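PDB 4GL8: oligopeptide ABC transporter OppAIV, which probably binds oligopeptides outside the cytoplasmic membrane and delivers them to an ABC transporter for uptake. Local coordinates for residues A41-Q46 with F209-R214; K298-V303 with K307-A312. One frame throughout, in Å; residues are numbered along the deposited sequence.

Contact 1. Residues A41-Q46 with F209-R214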
loop_
_atom_site.group_PDB
_atom_site.type_symbol
_atom_site.label_atom_id
_atom_site.label_comp_id
_atom_site.label_asym_id
_atom_site.label_seq_id
_atom_site.Cartn_x
_atom_site.Cartn_y
_atom_site.Cartn_z
ATOM N N ALA A 41 10.684 2.166 -7.231
ATOM C CA ALA A 41 10.757 1.467 -8.525
ATOM C C ALA A 41 10.252 2.364 -9.626
ATOM O O ALA A 41 10.604 2.178 -10.759
ATOM C CB ALA A 41 9.911 0.191 -8.493
ATOM N N THR A 42 9.407 3.325 -9.293
ATOM C CA THR A 42 8.831 4.224 -10.269
ATOM C C THR A 42 8.252 5.400 -9.506
ATOM O O THR A 42 7.727 5.233 -8.410
ATOM C CB THR A 42 7.716 3.531 -11.134
ATOM O OG1 THR A 42 6.883 4.515 -11.753
ATOM C CG2 THR A 42 6.791 2.660 -10.289
ATOM N N LEU A 43 8.357 6.587 -10.081
ATOM C CA LEU A 43 7.697 7.761 -9.549
ATOM C C LEU A 43 6.443 8.170 -10.365
ATOM O O LEU A 43 5.924 9.281 -10.204
ATOM C CB LEU A 43 8.709 8.902 -9.400
ATOM C CG LEU A 43 9.780 8.490 -8.354
ATOM C CD1 LEU A 43 10.839 9.567 -8.196
ATOM C CD2 LEU A 43 9.177 8.142 -6.998
ATOM N N ASP A 44 5.929 7.234 -11.158
ATOM C CA ASP A 44 4.764 7.461 -12.016
ATOM C C ASP A 44 3.545 6.958 -11.240
ATOM O O ASP A 44 3.426 5.769 -10.984
ATOM C CB ASP A 44 4.952 6.673 -13.309
ATOM C CG ASP A 44 3.856 6.923 -14.331
ATOM O OD1 ASP A 44 2.709 7.220 -13.951
ATOM O OD2 ASP A 44 4.149 6.806 -15.541
ATOM N N ALA A 45 2.661 7.868 -10.863
ATOM C CA ALA A 45 1.558 7.550 -9.953
ATOM C C ALA A 45 0.631 6.476 -10.488
ATOM O O ALA A 45 -0.055 5.793 -9.698
ATOM C CB ALA A 45 0.747 8.820 -9.609
ATOM N N GLN A 46 0.597 6.318 -11.803
ATOM C CA GLN A 46 -0.338 5.375 -12.421
ATOM C C GLN A 46 0.291 3.997 -12.526
ATOM O O GLN A 46 -0.391 3.048 -12.896
ATOM C CB GLN A 46 -0.814 5.891 -13.778
ATOM C CG GLN A 46 -1.580 7.198 -13.646
ATOM C CD GLN A 46 -2.273 7.629 -14.929
ATOM O OE1 GLN A 46 -1.822 7.324 -16.033
ATOM N NE2 GLN A 46 -3.409 8.319 -14.776
ATOM N N PHE A 209 5.820 19.973 -3.661
ATOM C CA PHE A 209 7.209 19.783 -4.132
ATOM C C PHE A 209 7.353 19.248 -5.575
ATOM O O PHE A 209 6.560 18.429 -6.045
ATOM C CB PHE A 209 7.941 18.838 -3.181
ATOM C CG PHE A 209 8.031 19.343 -1.765
ATOM C CD1 PHE A 209 8.955 20.312 -1.425
ATOM C CD2 PHE A 209 7.177 18.859 -0.780
ATOM C CE1 PHE A 209 9.035 20.786 -0.119
ATOM C CE2 PHE A 209 7.269 19.316 0.525
ATOM C CZ PHE A 209 8.188 20.289 0.857
ATOM N N LYS A 210 8.379 19.747 -6.252
ATOM C CA LYS A 210 8.848 19.274 -7.572
ATOM C C LYS A 210 10.052 18.321 -7.356
ATOM O O LYS A 210 10.608 18.254 -6.245
ATOM C CB LYS A 210 9.275 20.466 -8.458
ATOM N N LEU A 211 10.438 17.603 -8.421
ATOM C CA LEU A 211 11.606 16.706 -8.432
ATOM C C LEU A 211 12.852 17.443 -8.963
ATOM O O LEU A 211 13.010 17.659 -10.159
ATOM C CB LEU A 211 11.312 15.454 -9.258
ATOM C CG LEU A 211 12.338 14.313 -9.229
ATOM C CD1 LEU A 211 12.507 13.706 -7.838
ATOM C CD2 LEU A 211 11.992 13.234 -10.241
ATOM N N LYS A 212 13.735 17.832 -8.050
ATOM C CA LYS A 212 14.919 18.597 -8.409
ATOM C C LYS A 212 15.949 17.678 -9.010
ATOM O O LYS A 212 16.486 17.950 -10.077
ATOM C CB LYS A 212 15.503 19.296 -7.175
ATOM C CG LYS A 212 16.558 20.335 -7.515
ATOM C CD LYS A 212 17.296 20.777 -6.264
ATOM C CE LYS A 212 18.162 21.989 -6.558
ATOM N NZ LYS A 212 18.950 22.380 -5.355
ATOM N N SER A 213 16.219 16.570 -8.338
ATOM C CA SER A 213 17.248 15.642 -8.828
ATOM C C SER A 213 17.146 14.282 -8.184
ATOM O O SER A 213 16.330 14.037 -7.293
ATOM C CB SER A 213 18.637 16.210 -8.517
ATOM O OG SER A 213 18.775 16.316 -7.114
ATOM N N ARG A 214 18.025 13.407 -8.612
ATOM C CA ARG A 214 17.980 12.045 -8.177
ATOM C C ARG A 214 19.310 11.373 -8.427
ATOM O O ARG A 214 19.840 11.442 -9.542
ATOM C CB ARG A 214 16.940 11.323 -9.007
ATOM C CG ARG A 214 16.182 10.298 -8.240
ATOM C CD ARG A 214 15.170 9.616 -9.117
ATOM N NE ARG A 214 15.145 8.227 -8.729
ATOM C CZ ARG A 214 14.289 7.348 -9.195
ATOM N NH1 ARG A 214 13.366 7.712 -10.071
ATOM N NH2 ARG A 214 14.372 6.094 -8.782
#
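Leu43 reaches from a loop to two side chains of the hairpin strand 209-215, in what is by family a type 2 periplasmic binding protein fold. Its CD1 lies 3.7 Å from Arg214 NH1, an oblique approach to the guanidinium, and 4.4 Å from Leu211 CD2. Leu43 CG lies beside the backbone N, anti to the carbonyl carbon (chi1 -64°), and its side chain slides past that of Arg214 in the opposite direction, with CD1 the atom nearest NH1. No hydrogen bond crosses the contact, and Arg214 NH2 is instead held by a salt bridge to Glu39, earlier in the same loop. A classic beta bulge sets up the strand side: Lys212 and Ser213 both face Val221 of strand 219-224. The extra residue brings Leu211 and Arg214, three positions apart, to the same side, where a regular strand would place them on opposite faces. On the loop side, Thr42 OG1 forms an ST turn, accepting from Asp44 N at 2.9 Å, immediately around Leu43, whose side chain also packs on Ile56. An Asx turn at Asp44 follows, its OD2 bound by Arg118 and Trp197 and its OD1 accepting from Gln46 N at 3.1 Å, on the anti side and 28° out of the carboxylate plane.

Contact 2. Residues K298-V303 with K307-A312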
loop_
_atom_site.group_PDB
_atom_site.type_symbol
_atom_site.label_atom_id
_atom_site.label_comp_id
_atom_site.label_asym_id
_atom_site.label_seq_id
_atom_site.Cartn_x
_atom_site.Cartn_y
_atom_site.Cartn_z
ATOM N N LYS A 298 4.198 -26.892 -5.871
ATOM C CA LYS A 298 3.887 -27.991 -4.973
ATOM C C LYS A 298 4.840 -28.045 -3.790
ATOM O O LYS A 298 6.027 -27.787 -3.960
ATOM C CB LYS A 298 3.889 -29.303 -5.742
ATOM C CG LYS A 298 2.785 -29.328 -6.783
ATOM C CD LYS A 298 2.673 -30.667 -7.455
ATOM C CE LYS A 298 1.455 -30.736 -8.363
ATOM N NZ LYS A 298 0.192 -30.928 -7.596
ATOM N N PRO A 299 4.344 -28.412 -2.582
ATOM C CA PRO A 299 3.004 -28.843 -2.216
ATOM C C PRO A 299 2.113 -27.723 -1.624
ATOM O O PRO A 299 1.216 -28.007 -0.819
ATOM C CB PRO A 299 3.295 -29.889 -1.143
ATOM C CG PRO A 299 4.450 -29.293 -0.391
ATOM C CD PRO A 299 5.262 -28.554 -1.432
ATOM N N LEU A 300 2.317 -26.482 -2.064
ATOM C CA LEU A 300 1.545 -25.365 -1.548
ATOM C C LEU A 300 0.108 -25.358 -2.098
ATOM O O LEU A 300 -0.756 -24.653 -1.579
ATOM C CB LEU A 300 2.271 -24.038 -1.794
ATOM C CG LEU A 300 3.699 -23.955 -1.238
ATOM C CD1 LEU A 300 4.386 -22.657 -1.628
ATOM C CD2 LEU A 300 3.657 -24.065 0.280
ATOM N N ASP A 301 -0.150 -26.204 -3.097
ATOM C CA ASP A 301 -1.489 -26.450 -3.597
ATOM C C ASP A 301 -2.314 -27.344 -2.662
ATOM O O ASP A 301 -3.483 -27.599 -2.931
ATOM C CB ASP A 301 -1.449 -27.055 -5.034
ATOM C CG ASP A 301 -0.588 -28.307 -5.142
ATOM O OD1 ASP A 301 0.107 -28.680 -4.197
ATOM O OD2 ASP A 301 -0.580 -28.936 -6.218
ATOM N N ASN A 302 -1.697 -27.826 -1.582
ATOM C CA ASN A 302 -2.335 -28.730 -0.633
ATOM C C ASN A 302 -2.818 -27.951 0.587
ATOM O O ASN A 302 -1.994 -27.489 1.379
ATOM C CB ASN A 302 -1.336 -29.816 -0.203
ATOM C CG ASN A 302 -1.979 -30.942 0.567
ATOM O OD1 ASN A 302 -2.960 -30.766 1.295
ATOM N ND2 ASN A 302 -1.422 -32.103 0.417
ATOM N N VAL A 303 -4.139 -27.837 0.745
ATOM C CA VAL A 303 -4.729 -26.989 1.814
ATOM C C VAL A 303 -4.171 -27.348 3.193
ATOM O O VAL A 303 -3.822 -26.466 3.957
ATOM C CB VAL A 303 -6.276 -26.961 1.761
ATOM C CG1 VAL A 303 -6.895 -28.326 2.062
ATOM C CG2 VAL A 303 -6.851 -25.924 2.704
ATOM N N LYS A 307 -2.325 -25.001 5.798
ATOM C CA LYS A 307 -2.849 -24.895 7.174
ATOM C C LYS A 307 -1.755 -25.186 8.227
ATOM O O LYS A 307 -1.611 -24.458 9.205
ATOM C CB LYS A 307 -3.989 -25.899 7.308
ATOM C CG LYS A 307 -4.994 -25.617 8.376
ATOM C CD LYS A 307 -6.309 -26.376 8.138
ATOM C CE LYS A 307 -7.068 -26.394 9.475
ATOM N NZ LYS A 307 -8.426 -27.025 9.491
ATOM N N ALA A 308 -1.010 -26.265 8.001
ATOM C CA ALA A 308 0.166 -26.639 8.803
ATOM C C ALA A 308 1.160 -25.505 8.934
ATOM O O ALA A 308 1.592 -25.215 10.016
ATOM C CB ALA A 308 0.851 -27.858 8.223
ATOM N N LEU A 309 1.512 -24.869 7.828
ATOM C CA LEU A 309 2.439 -23.746 7.880
ATOM C C LEU A 309 1.845 -22.628 8.727
ATOM O O LEU A 309 2.536 -22.010 9.527
ATOM C CB LEU A 309 2.752 -23.218 6.473
ATOM C CG LEU A 309 3.364 -24.210 5.467
ATOM C CD1 LEU A 309 3.416 -23.590 4.080
ATOM C CD2 LEU A 309 4.736 -24.720 5.893
ATOM N N SER A 310 0.558 -22.367 8.575
ATOM C CA SER A 310 -0.083 -21.264 9.291
ATOM C C SER A 310 -0.180 -21.537 10.796
ATOM O O SER A 310 0.159 -20.700 11.600
ATOM C CB SER A 310 -1.466 -20.959 8.704
ATOM O OG SER A 310 -2.086 -19.901 9.419
ATOM N N PHE A 311 -0.614 -22.728 11.154
ATOM C CA PHE A 311 -0.732 -23.132 12.560
ATOM C C PHE A 311 0.617 -23.392 13.255
ATOM O O PHE A 311 0.680 -23.355 14.478
ATOM C CB PHE A 311 -1.581 -24.393 12.693
ATOM C CG PHE A 311 -3.042 -24.138 12.743
ATOM C CD1 PHE A 311 -3.826 -24.273 11.618
ATOM C CD2 PHE A 311 -3.652 -23.798 13.919
ATOM C CE1 PHE A 311 -5.187 -24.044 11.660
ATOM C CE2 PHE A 311 -5.020 -23.567 13.967
ATOM C CZ PHE A 311 -5.785 -23.699 12.834
ATOM N N ALA A 312 1.672 -23.666 12.488
ATOM C CA ALA A 312 3.000 -23.902 13.052
ATOM C C ALA A 312 3.753 -22.630 13.484
ATOM O O ALA A 312 4.848 -22.738 14.055
ATOM C CB ALA A 312 3.842 -24.672 12.059
#
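Lys307, which meets Val303 across the contact through its backbone N, turns its own carbonyl O to the edge of the Phe311 ring, in the ring plane. That oxygen also accepts from Phe311 N at 2.8 Å, while the ring packs on Ala354 of helix 351-361. Within the loop, the Asp301 carboxylate takes Lys298 NZ on the syn lone pair of OD2; the modelled length of this salt bridge is short enough to be doubtful in detail.

Between the segments, Lys307 N donates to Val303 O at 2.8 Å with an N-H...O angle of 154°. This bond spans four residues, as in an alpha helix. The same oxygen lies 3.4 Å from Lys307 CB. With CG anti to the backbone N (chi1 -157°) and an extended chain beyond it, the Lys307 side chain leads away from the loop and touches Leu357. The apolar part is a single methyl pair: Leu300 CD2 stands 3.8 Å from Leu309 CD1, the two side chains crossing at about a right angle. Leu309 packs further on Ile399.

Leu300 is the second residue of a type I turn from Pro299 to Asn302, closed by Asn302 N to Pro299 O at 3.0 Å and preceded by a cis peptide bond; with CG beside its backbone N (chi1 -56°), its end comes to Leu309. Leu300 O also accepts from Arg306 NH2. Asn302 then occupies the N-cap, its OD1 making a weak hydrogen bond to Lys304 N. The type I turn leads into helix 303-311, and the N-cap residue and the i to i+4 backbone bond are characteristic of the first turn of a capped alpha helix.

In the fold
Contact 1 and contact 2 are separate pieces of packing: their centres are 40 Å apart, their nearest atoms about 24 Å, and they lie on opposite sides of the centre of the chain. Contact 1 is closer to that centre, about 17 Å from it against 26 Å for contact 2. In sequence they follow in series, the first closing before the second opens. They differ in range as well: 162 residues separate 41-46 from 209-214, so contact 1 joins distant parts of the chain, whereas 298-303 and 307-312 have only three residues between them and shape one local helix start. Neither geometry by itself identifies a peptide-binding residue.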